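Local coordinates for OmpA family protein (Klebsiella pneumoniae subsp. pneumoniae, PDB 7RJJ) that probably binds cell-wall peptidoglycan through its OmpA-like domain, whose pocket holds D-alanine, at residues G42-D52 against N109-V120. Sequence-based numbering, arbitrary orientation.
Sequences GWLIVVAGHTD and NRRVEISLVPQV. With DAL (D-alanine), chain C.
R111 lays its guanidinium flat on the H50 imidazole, centres 3.6 Å apart and planes 20° from parallel, with NH2 over the middle of the ring. Four partners hold it: NE donates to E113 OE2 within the guanidinium plane at 2.8 Å, a salt bridge; NH1 bonds N109 O, somewhat out of that plane, and a water that also bonds T51 O; NH2 bonds R95 O. Y91 meets H50 with its ring nearly parallel. Away from this stack, the backbones pair antiparallel from L44-V117 to G49-V112, the bond from A48 N to E113 O being nearly straight. These are the two central strands of the mixed sheet in the OmpA-like peptidoglycan-binding domain, flanked by strands 7-8 and 86-90. The packing is tight on the buried face, where V47 CG1, anti to its backbone N (chi1 -172°), touches V112 CG1 at 3.5 Å and I45 CG2 lies beside I114 CG2. On the other face the partly exposed part around V46, S115 and V117 is looser: V46 CG2 and V117 CG2 stand 3.9 Å apart, while S115 OG binds a water that gives V46 O a weak bond. At the W43 end P118 CB sits over the six-membered ring of W43 as a CH-pi contact, 2° off the normal, and exposed V120 brushes L44. At the opposite end the strands run out into the D-alanine pocket. D52 N donates to the ligand's OXT at 3.0 Å, and R110 NH1 donates to D52 OD2 in a 2.9 Å salt bridge, in the guanidinium plane; R110 NE is held by F15 O.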
# COMPACT_ATOMS: atom_id res chain seq x y z
N GLY A 42 1.85 9.22 -15.45
CA GLY A 42 2.25 10.56 -14.99
C GLY A 42 1.56 11.03 -13.73
O GLY A 42 1.95 12.09 -13.23
N TRP A 43 0.56 10.29 -13.23
CA TRP A 43 -0.10 10.70 -11.96
C TRP A 43 0.80 10.33 -10.78
O TRP A 43 1.46 9.27 -10.87
CB TRP A 43 -1.47 10.03 -11.83
CG TRP A 43 -2.53 10.50 -12.78
CD1 TRP A 43 -2.43 10.72 -14.12
CD2 TRP A 43 -3.92 10.67 -12.45
NE1 TRP A 43 -3.65 11.09 -14.63
CE2 TRP A 43 -4.58 11.06 -13.63
CE3 TRP A 43 -4.65 10.57 -11.26
CZ2 TRP A 43 -5.95 11.35 -13.65
CZ3 TRP A 43 -5.99 10.85 -11.29
CH2 TRP A 43 -6.64 11.22 -12.47
N LEU A 44 0.84 11.15 -9.73
CA LEU A 44 1.58 10.75 -8.51
C LEU A 44 0.89 9.53 -7.90
O LEU A 44 -0.35 9.58 -7.70
CB LEU A 44 1.61 11.90 -7.50
CG LEU A 44 2.33 11.59 -6.19
CD1 LEU A 44 3.82 11.42 -6.41
CD2 LEU A 44 2.07 12.68 -5.15
N ILE A 45 1.68 8.50 -7.58
CA ILE A 45 1.17 7.23 -6.98
C ILE A 45 1.47 7.33 -5.49
O ILE A 45 2.64 7.15 -5.10
CB ILE A 45 1.82 5.99 -7.62
CG1 ILE A 45 1.75 6.02 -9.15
CG2 ILE A 45 1.23 4.70 -7.07
CD1 ILE A 45 2.62 4.99 -9.82
N VAL A 46 0.46 7.68 -4.70
CA VAL A 46 0.69 7.78 -3.24
C VAL A 46 0.44 6.39 -2.67
O VAL A 46 -0.69 5.89 -2.77
CB VAL A 46 -0.18 8.87 -2.58
CG1 VAL A 46 -0.07 8.83 -1.05
CG2 VAL A 46 0.14 10.25 -3.12
N VAL A 47 1.48 5.78 -2.11
CA VAL A 47 1.40 4.39 -1.57
C VAL A 47 1.42 4.48 -0.04
O VAL A 47 2.46 4.90 0.50
CB VAL A 47 2.55 3.52 -2.12
CG1 VAL A 47 2.35 2.06 -1.73
CG2 VAL A 47 2.70 3.65 -3.62
N ALA A 48 0.30 4.16 0.60
CA ALA A 48 0.16 4.30 2.07
C ALA A 48 0.07 2.93 2.73
O ALA A 48 -0.81 2.11 2.34
CB ALA A 48 -1.05 5.14 2.38
N GLY A 49 0.98 2.68 3.68
CA GLY A 49 0.98 1.42 4.43
C GLY A 49 0.21 1.54 5.73
O GLY A 49 0.13 2.67 6.31
N HIS A 50 -0.29 0.41 6.22
CA HIS A 50 -1.09 0.36 7.46
C HIS A 50 -0.73 -0.90 8.25
O HIS A 50 -0.11 -1.83 7.66
CB HIS A 50 -2.58 0.34 7.12
CG HIS A 50 -3.07 1.53 6.37
ND1 HIS A 50 -3.68 2.59 7.00
CD2 HIS A 50 -3.08 1.81 5.05
CE1 HIS A 50 -4.03 3.49 6.11
NE2 HIS A 50 -3.67 3.04 4.89
N THR A 51 -1.12 -0.93 9.51
CA THR A 51 -0.86 -2.10 10.38
C THR A 51 -2.10 -2.38 11.23
O THR A 51 -3.00 -1.53 11.24
CB THR A 51 0.30 -1.84 11.35
OG1 THR A 51 -0.13 -0.91 12.35
CG2 THR A 51 1.53 -1.30 10.66
N ASP A 52 -2.16 -3.57 11.83
CA ASP A 52 -3.24 -3.85 12.81
C ASP A 52 -2.76 -3.17 14.10
O ASP A 52 -1.63 -2.62 14.10
CB ASP A 52 -3.52 -5.36 12.92
CG ASP A 52 -2.33 -6.19 13.37
OD1 ASP A 52 -1.47 -5.63 14.07
OD2 ASP A 52 -2.27 -7.40 13.01
N ASN A 109 -6.45 -5.25 8.18
CA ASN A 109 -5.80 -3.96 8.54
C ASN A 109 -4.33 -3.94 8.07
O ASN A 109 -3.82 -2.82 7.81
CB ASN A 109 -5.95 -3.66 10.03
CG ASN A 109 -7.38 -3.31 10.41
OD1 ASN A 109 -8.10 -2.69 9.62
ND2 ASN A 109 -7.78 -3.68 11.62
N ARG A 110 -3.67 -5.09 8.02
CA ARG A 110 -2.28 -5.18 7.52
C ARG A 110 -2.36 -4.98 6.01
O ARG A 110 -2.53 -5.98 5.29
CB ARG A 110 -1.66 -6.53 7.92
CG ARG A 110 -1.66 -6.77 9.42
CD ARG A 110 -0.89 -8.02 9.82
NE ARG A 110 -1.45 -9.28 9.35
CZ ARG A 110 -2.25 -10.09 10.07
NH1 ARG A 110 -2.62 -9.76 11.29
NH2 ARG A 110 -2.70 -11.21 9.54
N ARG A 111 -2.22 -3.74 5.54
CA ARG A 111 -2.49 -3.53 4.11
C ARG A 111 -1.79 -2.29 3.55
O ARG A 111 -1.17 -1.52 4.31
CB ARG A 111 -4.00 -3.31 3.99
CG ARG A 111 -4.44 -1.96 4.52
CD ARG A 111 -5.93 -1.84 4.75
NE ARG A 111 -6.33 -0.45 4.93
CZ ARG A 111 -6.28 0.21 6.08
NH1 ARG A 111 -5.86 -0.39 7.18
NH2 ARG A 111 -6.66 1.48 6.12
N VAL A 112 -1.93 -2.11 2.24
CA VAL A 112 -1.45 -0.89 1.54
C VAL A 112 -2.62 -0.35 0.71
O VAL A 112 -3.39 -1.15 0.15
CB VAL A 112 -0.20 -1.19 0.68
CG1 VAL A 112 -0.02 -0.17 -0.43
CG2 VAL A 112 1.05 -1.31 1.54
N GLU A 113 -2.75 0.98 0.70
CA GLU A 113 -3.77 1.74 -0.06
C GLU A 113 -3.02 2.60 -1.08
O GLU A 113 -1.95 3.13 -0.71
CB GLU A 113 -4.57 2.66 0.88
CG GLU A 113 -5.30 1.96 2.01
CD GLU A 113 -6.57 1.22 1.63
OE1 GLU A 113 -6.93 1.21 0.41
OE2 GLU A 113 -7.24 0.68 2.55
N ILE A 114 -3.52 2.68 -2.31
CA ILE A 114 -2.87 3.51 -3.36
C ILE A 114 -3.86 4.58 -3.82
O ILE A 114 -5.05 4.26 -4.05
CB ILE A 114 -2.36 2.64 -4.53
CG1 ILE A 114 -1.29 1.65 -4.06
CG2 ILE A 114 -1.85 3.51 -5.68
CD1 ILE A 114 -0.86 0.65 -5.11
N SER A 115 -3.39 5.83 -3.87
CA SER A 115 -4.21 6.95 -4.38
C SER A 115 -3.46 7.57 -5.56
O SER A 115 -2.23 7.77 -5.42
CB SER A 115 -4.48 7.97 -3.33
OG SER A 115 -5.20 7.41 -2.24
N LEU A 116 -4.14 7.82 -6.68
CA LEU A 116 -3.47 8.45 -7.85
C LEU A 116 -3.84 9.95 -7.84
O LEU A 116 -5.03 10.28 -7.83
CB LEU A 116 -3.89 7.72 -9.13
CG LEU A 116 -3.76 6.20 -9.07
CD1 LEU A 116 -4.24 5.56 -10.37
CD2 LEU A 116 -2.34 5.78 -8.77
N VAL A 117 -2.82 10.81 -7.79
CA VAL A 117 -3.04 12.27 -7.64
C VAL A 117 -2.59 12.97 -8.92
O VAL A 117 -1.42 12.93 -9.27
CB VAL A 117 -2.30 12.79 -6.40
CG1 VAL A 117 -2.54 14.27 -6.18
CG2 VAL A 117 -2.67 11.99 -5.15
N PRO A 118 -3.52 13.58 -9.68
CA PRO A 118 -3.15 14.24 -10.93
C PRO A 118 -2.50 15.63 -10.79
O PRO A 118 -1.74 15.99 -11.69
CB PRO A 118 -4.51 14.37 -11.64
CG PRO A 118 -5.52 14.48 -10.52
CD PRO A 118 -4.96 13.61 -9.41
N GLN A 119 -2.75 16.35 -9.69
CA GLN A 119 -2.23 17.75 -9.54
C GLN A 119 -0.71 17.79 -9.35
O GLN A 119 -0.14 18.87 -9.54
CB GLN A 119 -2.88 18.48 -8.36
CG GLN A 119 -4.40 18.52 -8.40
CD GLN A 119 -5.07 17.25 -7.93
OE1 GLN A 119 -4.43 16.31 -7.45
NE2 GLN A 119 -6.38 17.22 -8.03
N VAL A 120 -0.08 16.67 -9.00
CA VAL A 120 1.39 16.64 -8.75
C VAL A 120 2.08 15.94 -9.93
O VAL A 120 1.65 14.83 -10.29
CB VAL A 120 1.70 15.95 -7.41
CG1 VAL A 120 3.20 15.78 -7.18
CG2 VAL A 120 1.07 16.69 -6.24
N DAL C . 0.79 -4.70 14.23
CA DAL C . 1.25 -5.99 13.64
CB DAL C . 2.65 -6.29 14.09
C DAL C . 1.14 -5.93 12.11
O DAL C . 1.73 -6.74 11.40
OXT DAL C . 0.45 -5.08 11.54
O HOH W 1 -3.30 6.44 -0.68
O HOH W 2 -4.86 -0.12 9.97